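Local coordinates for protein 6-phosphogluconate dehydrogenase, NAD-binding (PDB 6SMT) that reduces imines to amines with S enantioselectivity, drawing on NADPH held in a Rossmann-type domain, at residues G134-S139 and L159-W164; L25-L30 and R50-L55. One frame throughout, in Å; residues are numbered along the deposited sequence.

Contact 1. Residues G134-S139 and L159-W164; sequences GTRGAS and LGQLTW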
loop_
_atom_site.group_PDB
_atom_site.type_symbol
_atom_site.label_atom_id
_atom_site.label_comp_id
_atom_site.label_asym_id
_atom_site.label_seq_id
_atom_site.Cartn_x
_atom_site.Cartn_y
_atom_site.Cartn_z
ATOM N N GLY B 134 7.226 -17.503 14.648
ATOM C CA GLY B 134 8.371 -18.083 15.388
ATOM C C GLY B 134 9.607 -17.225 15.259
ATOM O O GLY B 134 10.699 -17.725 15.641
ATOM N N THR B 135 9.528 -16.033 14.719
ATOM C CA THR B 135 10.636 -15.057 14.534
ATOM C C THR B 135 10.250 -13.704 15.106
ATOM O O THR B 135 9.026 -13.363 15.260
ATOM C CB THR B 135 11.106 -14.931 13.078
ATOM O OG1 THR B 135 10.269 -14.008 12.366
ATOM C CG2 THR B 135 11.150 -16.253 12.328
ATOM N N ARG B 136 11.239 -12.825 15.268
ATOM C CA ARG B 136 10.975 -11.442 15.669
ATOM C C ARG B 136 10.300 -10.618 14.580
ATOM O O ARG B 136 9.813 -9.532 14.888
ATOM C CB ARG B 136 12.290 -10.813 16.109
ATOM C CG ARG B 136 12.924 -11.550 17.282
ATOM C CD ARG B 136 12.182 -11.494 18.603
ATOM N NE ARG B 136 11.291 -12.620 18.704
ATOM C CZ ARG B 136 10.211 -12.653 19.487
ATOM N NH1 ARG B 136 9.921 -11.648 20.313
ATOM N NH2 ARG B 136 9.475 -13.737 19.451
ATOM N N GLY B 137 10.140 -11.131 13.379
ATOM C CA GLY B 137 9.386 -10.454 12.317
ATOM C C GLY B 137 7.885 -10.654 12.421
ATOM O O GLY B 137 7.199 -10.021 11.594
ATOM N N ALA B 138 7.449 -11.540 13.297
ATOM C CA ALA B 138 5.989 -11.658 13.481
ATOM C C ALA B 138 5.489 -10.655 14.462
ATOM O O ALA B 138 6.184 -10.266 15.412
ATOM C CB ALA B 138 5.619 -13.065 13.928
ATOM N N SER B 139 4.199 -10.330 14.326
ATOM C CA SER B 139 3.502 -9.450 15.278
ATOM C C SER B 139 2.116 -9.996 15.529
ATOM O O SER B 139 1.382 -10.228 14.573
ATOM C CB SER B 139 3.419 -8.043 14.754
ATOM O OG SER B 139 2.593 -7.218 15.587
ATOM N N LEU B 159 6.004 -17.119 19.557
ATOM C CA LEU B 159 5.389 -16.992 18.207
ATOM C C LEU B 159 5.852 -15.726 17.500
ATOM O O LEU B 159 5.801 -15.657 16.251
ATOM C CB LEU B 159 3.884 -16.932 18.398
ATOM C CG LEU B 159 3.213 -18.143 19.031
ATOM C CD1 LEU B 159 1.773 -17.837 19.282
ATOM C CD2 LEU B 159 3.524 -19.361 18.127
ATOM N N GLY B 160 6.274 -14.716 18.256
ATOM C CA GLY B 160 6.518 -13.404 17.639
ATOM C C GLY B 160 6.533 -12.281 18.650
ATOM O O GLY B 160 6.504 -12.534 19.856
ATOM N N GLN B 161 6.657 -11.068 18.200
ATOM C CA GLN B 161 6.503 -9.883 19.026
ATOM C C GLN B 161 5.032 -9.682 19.365
ATOM O O GLN B 161 4.179 -9.887 18.474
ATOM C CB GLN B 161 7.023 -8.613 18.339
ATOM C CG GLN B 161 8.490 -8.783 17.974
ATOM C CD GLN B 161 9.231 -7.494 17.772
ATOM O OE1 GLN B 161 9.227 -6.628 18.662
ATOM N NE2 GLN B 161 9.949 -7.434 16.663
ATOM N N LEU B 162 4.760 -9.520 20.642
ATOM C CA LEU B 162 3.386 -9.430 21.148
ATOM C C LEU B 162 3.046 -8.037 21.599
ATOM O O LEU B 162 3.899 -7.283 22.160
ATOM C CB LEU B 162 3.232 -10.402 22.315
ATOM C CG LEU B 162 3.813 -11.789 22.178
ATOM C CD1 LEU B 162 3.545 -12.506 23.489
ATOM C CD2 LEU B 162 3.289 -12.542 20.986
ATOM N N THR B 163 1.817 -7.603 21.344
ATOM C CA THR B 163 1.336 -6.307 21.846
ATOM C C THR B 163 -0.027 -6.498 22.483
ATOM O O THR B 163 -0.919 -6.968 21.756
ATOM C CB THR B 163 1.171 -5.222 20.757
ATOM O OG1 THR B 163 2.412 -5.101 20.051
ATOM C CG2 THR B 163 0.823 -3.874 21.367
ATOM N N TRP B 164 -0.166 -6.153 23.762
ATOM C CA TRP B 164 -1.474 -6.106 24.426
ATOM C C TRP B 164 -2.040 -4.731 24.220
ATOM O O TRP B 164 -1.409 -3.714 24.600
ATOM C CB TRP B 164 -1.335 -6.554 25.882
ATOM C CG TRP B 164 -2.622 -6.443 26.642
ATOM C CD1 TRP B 164 -3.559 -7.413 26.693
ATOM C CD2 TRP B 164 -3.054 -5.377 27.491
ATOM N NE1 TRP B 164 -4.572 -7.033 27.519
ATOM C CE2 TRP B 164 -4.278 -5.783 28.042
ATOM C CE3 TRP B 164 -2.506 -4.142 27.826
ATOM C CZ2 TRP B 164 -4.988 -4.994 28.953
ATOM C CZ3 TRP B 164 -3.248 -3.323 28.667
ATOM C CH2 TRP B 164 -4.479 -3.739 29.182
HETATM O O HOH W 1 7.873 -11.821 22.171
HETATM O O HOH W 2 3.115 -6.980 18.235
#

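Contact 2. Residues L25-L30 and R50-L55; sequences LSRALL and RDRGAL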
loop_
_atom_site.group_PDB
_atom_site.type_symbol
_atom_site.label_atom_id
_atom_site.label_comp_id
_atom_site.label_asym_id
_atom_site.label_seq_id
_atom_site.Cartn_x
_atom_site.Cartn_y
_atom_site.Cartn_z
ATOM N N LEU B 25 1.825 -21.956 13.375
ATOM C CA LEU B 25 1.755 -21.789 14.846
ATOM C C LEU B 25 2.266 -23.079 15.506
ATOM O O LEU B 25 3.049 -23.005 16.426
ATOM C CB LEU B 25 0.349 -21.437 15.278
ATOM C CG LEU B 25 -0.214 -20.081 14.854
ATOM C CD1 LEU B 25 -1.686 -20.020 15.173
ATOM C CD2 LEU B 25 0.501 -18.937 15.522
ATOM N N SER B 26 1.704 -24.198 15.071
ATOM C CA SER B 26 2.040 -25.510 15.677
ATOM C C SER B 26 3.517 -25.823 15.517
ATOM O O SER B 26 4.152 -26.244 16.508
ATOM C CB SER B 26 1.214 -26.580 15.039
ATOM O OG SER B 26 -0.173 -26.429 15.242
ATOM N N ARG B 27 4.098 -25.547 14.358
ATOM C CA ARG B 27 5.553 -25.776 14.175
ATOM C C ARG B 27 6.339 -24.893 15.098
ATOM O O ARG B 27 7.340 -25.318 15.688
ATOM C CB ARG B 27 6.012 -25.517 12.745
ATOM C CG ARG B 27 5.524 -26.560 11.758
ATOM C CD ARG B 27 6.226 -26.349 10.401
ATOM N NE ARG B 27 6.108 -25.017 9.786
ATOM C CZ ARG B 27 5.085 -24.637 8.999
ATOM N NH1 ARG B 27 4.073 -25.450 8.798
ATOM N NH2 ARG B 27 5.042 -23.404 8.572
ATOM N N ALA B 28 5.973 -23.632 15.256
ATOM C CA ALA B 28 6.765 -22.739 16.114
ATOM C C ALA B 28 6.674 -23.226 17.563
ATOM O O ALA B 28 7.712 -23.107 18.308
ATOM C CB ALA B 28 6.271 -21.309 15.983
ATOM N N LEU B 29 5.506 -23.639 18.049
ATOM C CA LEU B 29 5.333 -24.074 19.434
ATOM C C LEU B 29 6.120 -25.386 19.611
ATOM O O LEU B 29 6.786 -25.523 20.679
ATOM C CB LEU B 29 3.861 -24.275 19.738
ATOM C CG LEU B 29 3.042 -22.982 19.710
ATOM C CD1 LEU B 29 1.577 -23.336 19.594
ATOM C CD2 LEU B 29 3.380 -22.093 20.911
ATOM N N LEU B 30 6.112 -26.257 18.616
ATOM C CA LEU B 30 6.909 -27.506 18.753
ATOM C C LEU B 30 8.384 -27.181 18.748
ATOM O O LEU B 30 9.170 -27.820 19.547
ATOM C CB LEU B 30 6.578 -28.457 17.613
ATOM C CG LEU B 30 5.252 -29.175 17.690
ATOM C CD1 LEU B 30 4.950 -29.792 16.312
ATOM C CD2 LEU B 30 5.272 -30.263 18.745
ATOM N N ARG B 50 2.272 -34.423 13.676
ATOM C CA ARG B 50 2.544 -35.602 14.567
ATOM C C ARG B 50 3.982 -36.082 14.364
ATOM O O ARG B 50 4.689 -36.334 15.342
ATOM C CB ARG B 50 1.557 -36.748 14.287
ATOM C CG ARG B 50 0.170 -36.500 14.861
ATOM C CD ARG B 50 -0.612 -37.786 15.226
ATOM N NE ARG B 50 -0.878 -38.391 13.941
ATOM C CZ ARG B 50 -1.983 -38.233 13.210
ATOM N NH1 ARG B 50 -3.041 -37.570 13.650
ATOM N NH2 ARG B 50 -2.038 -38.818 12.027
ATOM N N ASP B 51 4.458 -36.106 13.132
ATOM C CA ASP B 51 5.863 -36.466 12.849
ATOM C C ASP B 51 6.864 -35.517 13.484
ATOM O O ASP B 51 7.983 -35.947 13.831
ATOM C CB ASP B 51 6.097 -36.545 11.372
ATOM C CG ASP B 51 5.286 -37.633 10.650
ATOM O OD1 ASP B 51 4.625 -38.564 11.322
ATOM O OD2 ASP B 51 5.308 -37.520 9.416
ATOM N N ARG B 52 6.486 -34.251 13.652
ATOM C CA ARG B 52 7.354 -33.230 14.274
ATOM C C ARG B 52 7.239 -33.279 15.801
ATOM O O ARG B 52 7.923 -32.482 16.416
ATOM C CB ARG B 52 7.012 -31.833 13.723
ATOM C CG ARG B 52 7.221 -31.742 12.220
ATOM C CD ARG B 52 6.982 -30.371 11.586
ATOM N NE ARG B 52 7.933 -29.378 12.076
ATOM C CZ ARG B 52 9.034 -28.979 11.429
ATOM N NH1 ARG B 52 9.343 -29.526 10.272
ATOM N NH2 ARG B 52 9.813 -28.056 11.973
ATOM N N GLY B 53 6.340 -34.065 16.348
ATOM C CA GLY B 53 6.184 -34.204 17.802
ATOM C C GLY B 53 4.887 -33.831 18.379
ATOM O O GLY B 53 4.716 -33.949 19.579
ATOM N N ALA B 54 3.931 -33.377 17.559
ATOM C CA ALA B 54 2.593 -33.036 18.095
ATOM C C ALA B 54 1.817 -34.283 18.465
ATOM O O ALA B 54 1.996 -35.364 17.787
ATOM C CB ALA B 54 1.791 -32.245 17.088
ATOM N N LEU B 55 1.017 -34.145 19.499
ATOM C CA LEU B 55 -0.066 -35.082 19.821
ATOM C C LEU B 55 -1.296 -34.694 19.047
ATOM O O LEU B 55 -1.511 -33.498 18.835
ATOM C CB LEU B 55 -0.384 -34.996 21.319
ATOM C CG LEU B 55 0.808 -35.220 22.232
ATOM C CD1 LEU B 55 0.495 -34.887 23.701
ATOM C CD2 LEU B 55 1.189 -36.688 22.118
HETATM O O HOH W 3 8.295 -28.441 14.561
#

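Contact 1. Residues G134-S139 and L159-W164
A beta-alpha-beta crossover closes here at the edge of the nucleotide-binding sheet: S139, opening strand 139-143, pairs in parallel with Q161 on the outermost strand 161-164, the chain having returned through helix 146-156. The CA atoms of the pair are 4.8 Å apart. Q161 N donates to A138 O at 2.9 Å. One residue on, S139 CA makes a CA-H...O contact of 3.3 Å with Q161 O. The Q161 side chain adds a second grip: CG lies beside the backbone N (chi1 -58°) and the chain then runs on extended, bringing CG across R136 O and delivering NE2 to that same oxygen. This bond is 2.8 Å long and almost straight (177°), lies in both the amide and the carbonyl planes and uses a lone pair of R136 O. R136 belongs to a type I turn, T135 to A138, braced by T135 OG1, which accepts from G137 N in an ST turn and is also hydrogen-bonded to T132 O. The R136 chain, bent at chi2 and chi3, folds back so that one guanidinium face lies over Q161 N; NH2 also donates to D157 O. At the guanidinium edge NH1 gives a 2.8 Å bond to a water that in turn donates to G160 O. Upstream, G134 N is bonded to L159 O at 2.8 Å. The same oxygen lies 3.5 Å from A138 CB, and this methyl also rests on G160 CA. Another water joins S139 OG to T163 OG1, with a weak bond to Q161 O. The parallel pairing of 139-143 with 161-164 across helix 146-156 is a beta-alpha-beta unit of the Rossmann-type domain, here at the edge of its sheet.

Contact 2. Residues L25-L30 and R50-L55
L30, on helix 20-31 of the Rossmann-type domain, packs against the Schellman motif that ends helix 47-51, where G53 turns to positive phi (120°) and its N bonds back to R50 O. The CB of L30 points toward this turn, and CG, set anti to the carbonyl carbon (chi1 -75°), spreads the two methyls over the chain as it leaves the helix. CD1 meets R52 CB at 3.9 Å and A54 CB at 4.1 Å, a purely apolar touch. CD2 lies against the backbone, 3.6 Å from both G53 C and A54 N. V36 of strand 35-39 also touches the L30 side chain, which thus packs between sheet and turn. One turn earlier, R27 lays its CG against R52 NE, and its CD lies over one face of the R52 guanidinium, off toward the rim. The two guanidinium planes stand almost perpendicular; R27 NE and R52 NE are 5.3 Å apart, with the charged atoms not in contact. R52 is modelled in two conformers, so these details hold for one of them. In that one NH2 forms a long, weak ion pair with D31, while NE donates at 2.7 Å to a water lying in the guanidinium plane.

Contact 2 closes before contact 1 opens along the chain, and both lie in the N-terminal nucleotide-binding domain with centres about 18 Å apart. Contact 2 belongs to the start of the fold, where helix 20-31 meets the link into edge strand 55-56; contact 1 forms the other edge, strand 161-164. Helix 20-31 joins them: R27 and L30 face residues 50-55, while L25, A28 and L29 receive L159. L159 CD2 lies 3.9 Å from L29 CD2, and G134 CA packs on A28 CB at the same distance. One helix thus packs at both contacts, against residues next to the two outermost strands of the sheet, with side chains of each contact within about 10 Å of the bound NADPH.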